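Local structure of cysteine protease (Xylella fastidiosa, 3OIS) at residues P65-Y70 and A84-F89; V69-G73 and I101-L105; R74-T79 and D121-I126; C78-A82 and G236-L240. The protein probably hydrolyses peptide bonds as a cysteine protease of the papain family, and binds uridine diphosphate. All blocks are in the same frame, centred on the assembly; numbering follows the deposited sequence.

Contact 1 (P65-Y70 and A84-F89); sequences PPFQVY and AAAIQF
F67 lays its ring flat against the side-chain amide of Q88, the two planes 10° apart and the side chains sliding past each other in opposite directions. Q88 CD sits over the middle of the ring, NE2 reaches the same face 3.3 Å from F67 CG, and Q88 CG stands 3.6 Å from the F67 ring centroid as a CH-pi contact. P65 CG takes the other face, nearer the rim, while A85 CB meets the ring edge in plane, 4.0 Å from F67 CE1. The 65-70 loop drapes along the central helix 78-93 of the papain fold, on the helical side of the molecule. Q88 spans the gap because its chain is extended, with CG opposite the backbone N (chi1 -172°). Its OE1 accepts a short bond from Y70 OH, 2.7 Å, the donor lying 31° out of the carbonyl plane; NE2 is bonded to E99. With both ends of the amide engaged, its rotation is fixed. Y70 CE2 lies 3.8 Å from A84 CB and equally far from A85 CB. Farther along the helix, P65 CB packs on F89 CD1 at 4.0 Å.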
loop_
_atom_site.group_PDB
_atom_site.type_symbol
_atom_site.label_atom_id
_atom_site.label_comp_id
_atom_site.label_asym_id
_atom_site.label_seq_id
_atom_site.Cartn_x
_atom_site.Cartn_y
_atom_site.Cartn_z
ATOM N N PRO A 65 13.283 -5.575 -1.778
ATOM C CA PRO A 65 14.184 -4.721 -2.582
ATOM C C PRO A 65 15.250 -4.053 -1.663
ATOM O O PRO A 65 15.168 -4.183 -0.428
ATOM C CB PRO A 65 13.211 -3.705 -3.198
ATOM C CG PRO A 65 12.212 -3.523 -2.143
ATOM C CD PRO A 65 11.978 -4.949 -1.514
ATOM N N PRO A 66 16.248 -3.377 -2.250
ATOM C CA PRO A 66 17.254 -2.828 -1.381
ATOM C C PRO A 66 16.828 -1.542 -0.688
ATOM O O PRO A 66 17.336 -1.272 0.425
ATOM C CB PRO A 66 18.440 -2.553 -2.337
ATOM C CG PRO A 66 18.105 -3.265 -3.643
ATOM C CD PRO A 66 16.590 -3.166 -3.666
ATOM N N PHE A 67 15.828 -0.837 -1.236
ATOM C CA PHE A 67 15.460 0.417 -0.600
ATOM C C PHE A 67 14.698 0.176 0.698
ATOM O O PHE A 67 13.814 -0.686 0.759
ATOM C CB PHE A 67 14.712 1.352 -1.553
ATOM C CG PHE A 67 13.382 0.770 -2.127
ATOM C CD1 PHE A 67 12.119 1.113 -1.583
ATOM C CD2 PHE A 67 13.411 0.010 -3.254
ATOM C CE1 PHE A 67 10.929 0.610 -2.247
ATOM C CE2 PHE A 67 12.323 -0.503 -3.910
ATOM C CZ PHE A 67 11.022 -0.254 -3.369
ATOM N N GLN A 68 15.026 0.957 1.716
ATOM C CA GLN A 68 14.485 0.659 3.030
ATOM C C GLN A 68 13.004 1.042 3.068
ATOM O O GLN A 68 12.511 1.806 2.210
ATOM C CB GLN A 68 15.211 1.393 4.148
ATOM C CG GLN A 68 15.171 2.860 4.087
ATOM C CD GLN A 68 16.236 3.496 5.023
ATOM O OE1 GLN A 68 16.123 3.449 6.265
ATOM N NE2 GLN A 68 17.269 4.105 4.405
ATOM N N VAL A 69 12.345 0.524 4.086
ATOM C CA VAL A 69 10.935 0.940 4.320
ATOM C C VAL A 69 10.812 2.442 4.488
ATOM O O VAL A 69 11.764 3.128 4.961
ATOM C CB VAL A 69 10.273 0.184 5.499
ATOM C CG1 VAL A 69 10.200 -1.322 5.255
ATOM C CG2 VAL A 69 11.008 0.544 6.799
ATOM N N TYR A 70 9.645 2.950 4.124
ATOM C CA TYR A 70 9.332 4.322 4.504
ATOM C C TYR A 70 8.630 4.377 5.822
ATOM O O TYR A 70 8.281 3.355 6.374
ATOM C CB TYR A 70 8.343 4.945 3.480
ATOM C CG TYR A 70 8.528 4.602 1.984
ATOM C CD1 TYR A 70 9.801 4.699 1.336
ATOM C CD2 TYR A 70 7.469 4.084 1.240
ATOM C CE1 TYR A 70 9.951 4.428 0.005
ATOM C CE2 TYR A 70 7.625 3.775 -0.126
ATOM C CZ TYR A 70 8.866 3.968 -0.752
ATOM O OH TYR A 70 9.046 3.684 -2.100
ATOM N N ALA A 84 3.779 3.884 -3.784
ATOM C CA ALA A 84 5.126 4.503 -4.008
ATOM C C ALA A 84 6.155 3.403 -4.129
ATOM O O ALA A 84 7.009 3.458 -5.056
ATOM C CB ALA A 84 5.505 5.434 -2.876
ATOM N N ALA A 85 6.064 2.410 -3.246
ATOM C CA ALA A 85 7.035 1.289 -3.246
ATOM C C ALA A 85 6.859 0.400 -4.499
ATOM O O ALA A 85 7.852 -0.096 -5.086
ATOM C CB ALA A 85 6.970 0.468 -1.891
ATOM N N ALA A 86 5.618 0.114 -4.935
ATOM C CA ALA A 86 5.414 -0.674 -6.138
ATOM C C ALA A 86 6.095 0.035 -7.306
ATOM O O ALA A 86 6.746 -0.654 -8.119
ATOM C CB ALA A 86 3.888 -0.840 -6.410
ATOM N N ILE A 87 5.926 1.379 -7.410
ATOM C CA ILE A 87 6.555 2.223 -8.468
ATOM C C ILE A 87 8.087 2.162 -8.335
ATOM O O ILE A 87 8.763 1.951 -9.343
ATOM C CB ILE A 87 6.145 3.673 -8.352
ATOM C CG1 ILE A 87 4.693 3.801 -8.802
ATOM C CG2 ILE A 87 7.002 4.522 -9.318
ATOM C CD1 ILE A 87 4.457 3.515 -10.336
ATOM N N GLN A 88 8.617 2.306 -7.116
ATOM C CA GLN A 88 10.073 2.288 -6.907
ATOM C C GLN A 88 10.630 0.939 -7.268
ATOM O O GLN A 88 11.680 0.893 -7.960
ATOM C CB GLN A 88 10.432 2.683 -5.474
ATOM C CG GLN A 88 11.910 2.865 -5.302
ATOM C CD GLN A 88 12.254 3.660 -4.072
ATOM O OE1 GLN A 88 11.372 4.228 -3.388
ATOM N NE2 GLN A 88 13.575 3.667 -3.723
ATOM N N PHE A 89 9.924 -0.133 -6.888
ATOM C CA PHE A 89 10.349 -1.465 -7.190
ATOM C C PHE A 89 10.382 -1.700 -8.688
ATOM O O PHE A 89 11.346 -2.337 -9.199
ATOM C CB PHE A 89 9.369 -2.468 -6.557
ATOM C CG PHE A 89 9.729 -3.921 -6.763
ATOM C CD1 PHE A 89 10.326 -4.676 -5.722
ATOM C CD2 PHE A 89 9.523 -4.537 -8.002
ATOM C CE1 PHE A 89 10.648 -6.067 -5.926
ATOM C CE2 PHE A 89 9.832 -5.915 -8.192
ATOM C CZ PHE A 89 10.399 -6.668 -7.147
#

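Contact 2 (V69-G73 and I101-L105); sequences VYDQG and IPSRL
Y70 and R104 pack through their carbon parts and through the guanidinium face. Y70 CB lies over that face, 3.5 Å from R104 NH1, and R104 CD rests 3.9 Å from Y70 CD2; ring and guanidinium planes are inclined by 35°. A bend at chi3 (-65°) sets the guanidinium against the 69-73 loop. Purely apolar contact comes from I101, whose CG2 branch touches Y70 CE1 at 3.7 Å. The P102 ring, crossing the tyrosine at about a right angle, brings CD 4.0 Å from Y70 OH. Direct polar contact is slight: R104 NH1 gives a weak hydrogen bond to D71 O, 3.3 Å, which meets the guanidinium at its edge. Water supplements it. Water 1 accepts from D71 N at 2.9 Å and weakly from R104 NH2, while water 2 accepts from R104 NH2 and donates weakly to D71 O. The main charge partner of R104 is E141, salt-bridged to NH2, and Y146 adds a cation-pi contact. S103 N-caps helix 104-114, its OG bonded to F106 N. Within the loop, D71 OD1 accepts from G73 N at 2.9 Å; D71-G73 thus form an Asx turn, docked on the start of helix 104-114, and it carries Q72, which matches in sequence the glutamine of the papain-family oxyanion hole.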
loop_
_atom_site.group_PDB
_atom_site.type_symbol
_atom_site.label_atom_id
_atom_site.label_comp_id
_atom_site.label_asym_id
_atom_site.label_seq_id
_atom_site.Cartn_x
_atom_site.Cartn_y
_atom_site.Cartn_z
ATOM N N VAL A 69 12.345 0.524 4.086
ATOM C CA VAL A 69 10.935 0.940 4.320
ATOM C C VAL A 69 10.812 2.442 4.488
ATOM O O VAL A 69 11.764 3.128 4.961
ATOM C CB VAL A 69 10.273 0.184 5.499
ATOM C CG1 VAL A 69 10.200 -1.322 5.255
ATOM C CG2 VAL A 69 11.008 0.544 6.799
ATOM N N TYR A 70 9.645 2.950 4.124
ATOM C CA TYR A 70 9.332 4.322 4.504
ATOM C C TYR A 70 8.630 4.377 5.822
ATOM O O TYR A 70 8.281 3.355 6.374
ATOM C CB TYR A 70 8.343 4.945 3.480
ATOM C CG TYR A 70 8.528 4.602 1.984
ATOM C CD1 TYR A 70 9.801 4.699 1.336
ATOM C CD2 TYR A 70 7.469 4.084 1.240
ATOM C CE1 TYR A 70 9.951 4.428 0.005
ATOM C CE2 TYR A 70 7.625 3.775 -0.126
ATOM C CZ TYR A 70 8.866 3.968 -0.752
ATOM O OH TYR A 70 9.046 3.684 -2.100
ATOM N N ASP A 71 8.408 5.606 6.316
ATOM C CA ASP A 71 7.627 5.739 7.534
ATOM C C ASP A 71 6.498 6.715 7.207
ATOM O O ASP A 71 6.760 7.922 6.986
ATOM C CB ASP A 71 8.500 6.293 8.669
ATOM C CG ASP A 71 7.793 6.329 9.998
ATOM O OD1 ASP A 71 6.533 6.232 10.069
ATOM O OD2 ASP A 71 8.507 6.504 11.047
ATOM N N GLN A 72 5.235 6.243 7.153
ATOM C CA GLN A 72 4.177 7.180 6.759
ATOM C C GLN A 72 3.803 8.118 7.861
ATOM O O GLN A 72 3.101 9.084 7.620
ATOM C CB GLN A 72 2.957 6.387 6.336
ATOM C CG GLN A 72 2.222 5.725 7.486
ATOM C CD GLN A 72 0.976 5.032 6.928
ATOM O OE1 GLN A 72 -0.210 5.541 7.033
ATOM N NE2 GLN A 72 1.176 3.860 6.440
ATOM N N GLY A 73 4.314 7.873 9.076
ATOM C CA GLY A 73 3.975 8.735 10.232
ATOM C C GLY A 73 2.474 8.848 10.522
ATOM O O GLY A 73 1.720 7.830 10.507
ATOM N N ILE A 101 12.691 7.988 -4.434
ATOM C CA ILE A 101 11.454 7.628 -3.720
ATOM C C ILE A 101 10.340 8.463 -4.404
ATOM O O ILE A 101 10.484 9.670 -4.519
ATOM C CB ILE A 101 11.544 8.010 -2.255
ATOM C CG1 ILE A 101 12.549 7.076 -1.524
ATOM C CG2 ILE A 101 10.188 7.762 -1.565
ATOM C CD1 ILE A 101 12.894 7.564 -0.061
ATOM N N PRO A 102 9.278 7.797 -4.897
ATOM C CA PRO A 102 8.157 8.569 -5.482
ATOM C C PRO A 102 7.451 9.411 -4.410
ATOM O O PRO A 102 7.380 8.992 -3.227
ATOM C CB PRO A 102 7.196 7.488 -6.014
ATOM C CG PRO A 102 8.070 6.270 -6.204
ATOM C CD PRO A 102 9.100 6.339 -5.117
ATOM N N SER A 103 7.009 10.610 -4.793
ATOM C CA SER A 103 6.255 11.495 -3.862
ATOM C C SER A 103 4.931 10.921 -3.330
ATOM O O SER A 103 3.913 10.928 -4.032
ATOM C CB SER A 103 5.956 12.859 -4.501
ATOM O OG SER A 103 5.243 13.601 -3.543
ATOM N N ARG A 104 4.955 10.493 -2.073
ATOM C CA ARG A 104 3.767 9.880 -1.425
ATOM C C ARG A 104 2.675 10.903 -1.231
ATOM O O ARG A 104 1.493 10.587 -1.433
ATOM C CB ARG A 104 4.186 9.288 -0.095
ATOM C CG ARG A 104 5.017 7.946 -0.340
ATOM C CD ARG A 104 5.724 7.528 0.969
ATOM N NE ARG A 104 6.762 8.465 1.434
ATOM C CZ ARG A 104 7.188 8.635 2.695
ATOM N NH1 ARG A 104 6.645 7.977 3.725
ATOM N NH2 ARG A 104 8.189 9.561 2.915
ATOM N N LEU A 105 3.045 12.149 -0.902
ATOM C CA LEU A 105 1.973 13.151 -0.702
ATOM C C LEU A 105 1.373 13.562 -2.039
ATOM O O LEU A 105 0.221 13.878 -2.085
ATOM C CB LEU A 105 2.493 14.423 -0.039
ATOM C CG LEU A 105 2.812 14.267 1.449
ATOM C CD1 LEU A 105 3.121 15.677 2.004
ATOM C CD2 LEU A 105 1.592 13.669 2.209
HETATM O O HOH W 1 9.644 7.920 5.195
HETATM O O HOH W 2 9.121 10.261 5.915
#

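Contact 3 (R74-T79 and D121-I126); sequences RIGSCT and DSGAMI
D121 reaches with its carboxylate across to the backbone of the 74-79 segment, meeting I75 and G76. From CB, which leads toward that segment, chi1 of -166° sets CG opposite the aspartate's own backbone N and brings it 3.3 Å from G76 N. OD1 then accepts from G76 N at 2.8 Å with its syn lone pair, the N-H...O angle being 152°; it is also bonded to Y108 OH, which gives this oxygen a second anchor. OD2 passes 3.3 Å from I75 CA and takes a 2.6 Å hydrogen bond from water 3, which also donates to R74 O, tying the carboxylate to the start of the segment. G76 is the centre of an inverse gamma turn, and this turn leads through S77, at the N-cap position, into helix 78-93. G76-S77-C78 matches the Gly-Ser-Cys around the active-site cysteine of papain-family proteases, where loop gives way to helix. At the turn the two segments, their end-to-end directions 23° apart, come closest by CA positions: G123 CA points its hydrogen nearly straight at G76 O, 3.4 Å away. Farther on, T79 takes over. Its methyl CG2 lies 3.4 Å from A124 O and touches I126 CG1, whereas OG1, 3.6 Å from A124 CB, is hydrogen-bonded to E111. A124 makes backbone hydrogen bonds with G34 and I36, a short, weakly bonded parallel pairing, and the side chain of M125 lies about 11 Å from bound UDP.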
loop_
_atom_site.group_PDB
_atom_site.type_symbol
_atom_site.label_atom_id
_atom_site.label_comp_id
_atom_site.label_asym_id
_atom_site.label_seq_id
_atom_site.Cartn_x
_atom_site.Cartn_y
_atom_site.Cartn_z
ATOM N N ARG A 74 2.063 10.060 10.875
ATOM C CA ARG A 74 0.816 10.230 11.613
ATOM C C ARG A 74 -0.364 10.560 10.723
ATOM O O ARG A 74 -1.375 11.100 11.239
ATOM C CB ARG A 74 1.027 11.412 12.588
ATOM C CG ARG A 74 2.127 11.136 13.621
ATOM C CD ARG A 74 2.440 12.410 14.424
ATOM N NE ARG A 74 3.192 13.278 13.558
ATOM C CZ ARG A 74 3.434 14.576 13.809
ATOM N NH1 ARG A 74 2.960 15.132 14.946
ATOM N NH2 ARG A 74 4.154 15.283 12.941
ATOM N N ILE A 75 -0.252 10.277 9.450
ATOM C CA ILE A 75 -1.385 10.469 8.537
ATOM C C ILE A 75 -1.826 9.133 7.872
ATOM O O ILE A 75 -1.144 8.091 7.972
ATOM C CB ILE A 75 -1.004 11.549 7.485
ATOM C CG1 ILE A 75 0.202 11.109 6.575
ATOM C CG2 ILE A 75 -0.946 12.939 8.144
ATOM C CD1 ILE A 75 0.439 12.176 5.362
ATOM N N GLY A 76 -2.930 9.206 7.093
ATOM C CA GLY A 76 -3.604 7.995 6.550
ATOM C C GLY A 76 -3.197 7.673 5.128
ATOM O O GLY A 76 -4.055 7.466 4.227
ATOM N N SER A 77 -1.859 7.683 4.919
ATOM C CA SER A 77 -1.324 7.647 3.595
ATOM C C SER A 77 -0.854 6.254 3.196
ATOM O O SER A 77 -0.035 6.129 2.276
ATOM C CB SER A 77 -0.207 8.716 3.485
ATOM O OG SER A 77 0.828 8.360 4.396
ATOM N N CYS A 78 -1.355 5.215 3.867
ATOM C CA CYS A 78 -0.795 3.853 3.607
ATOM C C CYS A 78 -0.930 3.455 2.124
ATOM O O CYS A 78 0.023 2.820 1.571
ATOM C CB CYS A 78 -1.425 2.708 4.454
ATOM S SG CYS A 78 -3.236 2.603 4.170
ATOM N N THR A 79 -2.075 3.766 1.473
ATOM C CA THR A 79 -2.215 3.390 0.079
ATOM C C THR A 79 -1.099 4.067 -0.729
ATOM O O THR A 79 -0.555 3.415 -1.628
ATOM C CB THR A 79 -3.589 3.668 -0.526
ATOM O OG1 THR A 79 -3.792 5.097 -0.572
ATOM C CG2 THR A 79 -4.656 3.010 0.335
ATOM N N ASP A 121 -7.867 13.970 6.754
ATOM C CA ASP A 121 -7.031 12.782 6.626
ATOM C C ASP A 121 -8.033 11.629 6.393
ATOM O O ASP A 121 -8.307 10.782 7.265
ATOM C CB ASP A 121 -6.228 12.619 7.932
ATOM C CG ASP A 121 -5.096 11.649 7.795
ATOM O OD1 ASP A 121 -4.733 11.305 6.663
ATOM O OD2 ASP A 121 -4.578 11.226 8.868
ATOM N N SER A 122 -8.559 11.532 5.173
ATOM C CA SER A 122 -9.641 10.646 4.925
ATOM C C SER A 122 -9.181 9.243 4.616
ATOM O O SER A 122 -9.998 8.331 4.567
ATOM C CB SER A 122 -10.465 11.197 3.763
ATOM O OG SER A 122 -9.608 11.260 2.620
ATOM N N GLY A 123 -7.884 9.061 4.307
ATOM C CA GLY A 123 -7.452 7.771 3.716
ATOM C C GLY A 123 -7.925 7.734 2.232
ATOM O O GLY A 123 -8.312 8.799 1.686
ATOM N N ALA A 124 -7.824 6.575 1.597
ATOM C CA ALA A 124 -8.068 6.447 0.173
ATOM C C ALA A 124 -8.273 4.978 -0.227
ATOM O O ALA A 124 -7.843 4.036 0.501
ATOM C CB ALA A 124 -6.826 7.079 -0.611
ATOM N N MET A 125 -8.911 4.783 -1.385
ATOM C CA MET A 125 -9.035 3.470 -1.981
ATOM C C MET A 125 -7.783 3.257 -2.828
ATOM O O MET A 125 -7.292 4.171 -3.489
ATOM C CB MET A 125 -10.277 3.414 -2.890
ATOM C CG MET A 125 -11.571 3.598 -2.094
ATOM S SD MET A 125 -12.929 3.670 -3.369
ATOM C CE MET A 125 -14.319 3.788 -2.216
ATOM N N ILE A 126 -7.247 2.050 -2.747
ATOM C CA ILE A 126 -6.130 1.631 -3.650
ATOM C C ILE A 126 -6.406 1.938 -5.107
ATOM O O ILE A 126 -5.531 2.520 -5.825
ATOM C CB ILE A 126 -5.791 0.148 -3.460
ATOM C CG1 ILE A 126 -5.344 0.019 -1.984
ATOM C CG2 ILE A 126 -4.602 -0.218 -4.456
ATOM C CD1 ILE A 126 -5.229 -1.432 -1.608
HETATM O O HOH W 3 -3.863 12.644 10.902
#

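Contact 4 (C78-A82 and G236-L240); sequences CTANA and GHAVL
A82 presses its methyl onto the backbone of strand 236-240, CB lying 3.6 Å from V239 C. One turn back on the same helix, C78 SG lies 3.4 Å from A238 N and 4.0 Å from A238 CB; chi1 of 59° places the sulfur between its own backbone N and carbonyl carbon, which directs it at A238 N. The A238 methyl, directed at the helix, also meets T79 CG2 at 4.1 Å. L240 completes the first shell beyond A82, its CD1 4.1 Å from A82 O. No hydrogen bond joins the two segments, so apolar packing and close backbone approach hold them: the short axes run 6.7 Å apart and only 7° from parallel. This is the junction of the papain fold, where the N-terminal end of the central helix meets the antiparallel sheet of the other half. C78 and H237 match in sequence the cysteine and histidine of the papain-family catalytic pair; their approach is modelled too close, and its exact spacing is doubtful. In the next shell W257 stacks on the H237 ring and N255 touches it, as would fit the tryptophan and asparagine of that family's active site; Q72 lies against both C78 and H237. Backbone pairing of H237 with F208, V239 with F206 and L240 with R254 fixes the strand in its sheet. V205 also packs on A82, and I126 from helix 126-135 on A238.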
loop_
_atom_site.group_PDB
_atom_site.type_symbol
_atom_site.label_atom_id
_atom_site.label_comp_id
_atom_site.label_asym_id
_atom_site.label_seq_id
_atom_site.Cartn_x
_atom_site.Cartn_y
_atom_site.Cartn_z
ATOM N N CYS A 78 -1.355 5.215 3.867
ATOM C CA CYS A 78 -0.795 3.853 3.607
ATOM C C CYS A 78 -0.930 3.455 2.124
ATOM O O CYS A 78 0.023 2.820 1.571
ATOM C CB CYS A 78 -1.425 2.708 4.454
ATOM S SG CYS A 78 -3.236 2.603 4.170
ATOM N N THR A 79 -2.075 3.766 1.473
ATOM C CA THR A 79 -2.215 3.390 0.079
ATOM C C THR A 79 -1.099 4.067 -0.729
ATOM O O THR A 79 -0.555 3.415 -1.628
ATOM C CB THR A 79 -3.589 3.668 -0.526
ATOM O OG1 THR A 79 -3.792 5.097 -0.572
ATOM C CG2 THR A 79 -4.656 3.010 0.335
ATOM N N ALA A 80 -0.731 5.342 -0.465
ATOM C CA ALA A 80 0.303 6.016 -1.249
ATOM C C ALA A 80 1.674 5.449 -0.947
ATOM O O ALA A 80 2.598 5.488 -1.833
ATOM C CB ALA A 80 0.303 7.439 -0.876
ATOM N N ASN A 81 1.856 4.997 0.295
ATOM C CA ASN A 81 3.137 4.365 0.688
ATOM C C ASN A 81 3.365 3.010 0.026
ATOM O O ASN A 81 4.474 2.743 -0.527
ATOM C CB ASN A 81 3.268 4.233 2.208
ATOM C CG ASN A 81 3.613 5.531 2.870
ATOM O OD1 ASN A 81 2.775 6.509 2.911
ATOM N ND2 ASN A 81 4.804 5.612 3.387
ATOM N N ALA A 82 2.310 2.183 -0.015
ATOM C CA ALA A 82 2.359 0.909 -0.679
ATOM C C ALA A 82 2.588 1.125 -2.193
ATOM O O ALA A 82 3.421 0.457 -2.783
ATOM C CB ALA A 82 1.061 0.094 -0.456
ATOM N N GLY A 236 -8.106 -0.057 8.754
ATOM C CA GLY A 236 -7.836 -0.605 7.440
ATOM C C GLY A 236 -6.460 -0.142 6.985
ATOM O O GLY A 236 -6.221 1.059 6.961
ATOM N N HIS A 237 -5.604 -1.107 6.622
ATOM C CA HIS A 237 -4.228 -0.781 6.222
ATOM C C HIS A 237 -3.970 -1.318 4.829
ATOM O O HIS A 237 -4.722 -2.187 4.389
ATOM C CB HIS A 237 -3.195 -1.328 7.232
ATOM C CG HIS A 237 -1.883 -0.645 7.143
ATOM N ND1 HIS A 237 -0.659 -1.258 7.373
ATOM C CD2 HIS A 237 -1.609 0.642 6.876
ATOM C CE1 HIS A 237 0.302 -0.366 7.245
ATOM N NE2 HIS A 237 -0.245 0.793 6.929
ATOM N N ALA A 238 -2.918 -0.826 4.166
ATOM C CA ALA A 238 -2.554 -1.360 2.822
ATOM C C ALA A 238 -1.046 -1.369 2.763
ATOM O O ALA A 238 -0.394 -0.458 3.310
ATOM C CB ALA A 238 -3.125 -0.505 1.712
ATOM N N VAL A 239 -0.535 -2.464 2.157
ATOM C CA VAL A 239 0.945 -2.649 2.122
ATOM C C VAL A 239 1.319 -3.258 0.792
ATOM O O VAL A 239 0.481 -3.653 -0.011
ATOM C CB VAL A 239 1.372 -3.637 3.254
ATOM C CG1 VAL A 239 1.074 -3.022 4.625
ATOM C CG2 VAL A 239 0.611 -4.954 3.127
ATOM N N LEU A 240 2.626 -3.296 0.529
ATOM C CA LEU A 240 3.180 -4.037 -0.619
ATOM C C LEU A 240 3.615 -5.443 -0.129
ATOM O O LEU A 240 4.368 -5.568 0.866
ATOM C CB LEU A 240 4.400 -3.269 -1.182
ATOM C CG LEU A 240 4.986 -3.914 -2.478
ATOM C CD1 LEU A 240 4.082 -3.473 -3.679
ATOM C CD2 LEU A 240 6.455 -3.404 -2.658
#

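The four first segments follow one another from P65 to A82, and their partners come in the same order down the chain, so the contacts cross where their segments alternate and none is enclosed by another. Contact 1 closes the shortest loop, bringing the 65-70 loop onto helix 78-93 just beyond. Contact 2 starts from the same stretch, shares Y70, and reaches the start of helix 104-114. Contact 3 spans that helix to bring D121-I126 beside the segment leading into helix 78-93. Contact 4, sharing C78 and T79 with contact 3, makes the longest closure and joins the helical half to the antiparallel sheet. Helix 78-93 serves contacts 1, 3 and 4.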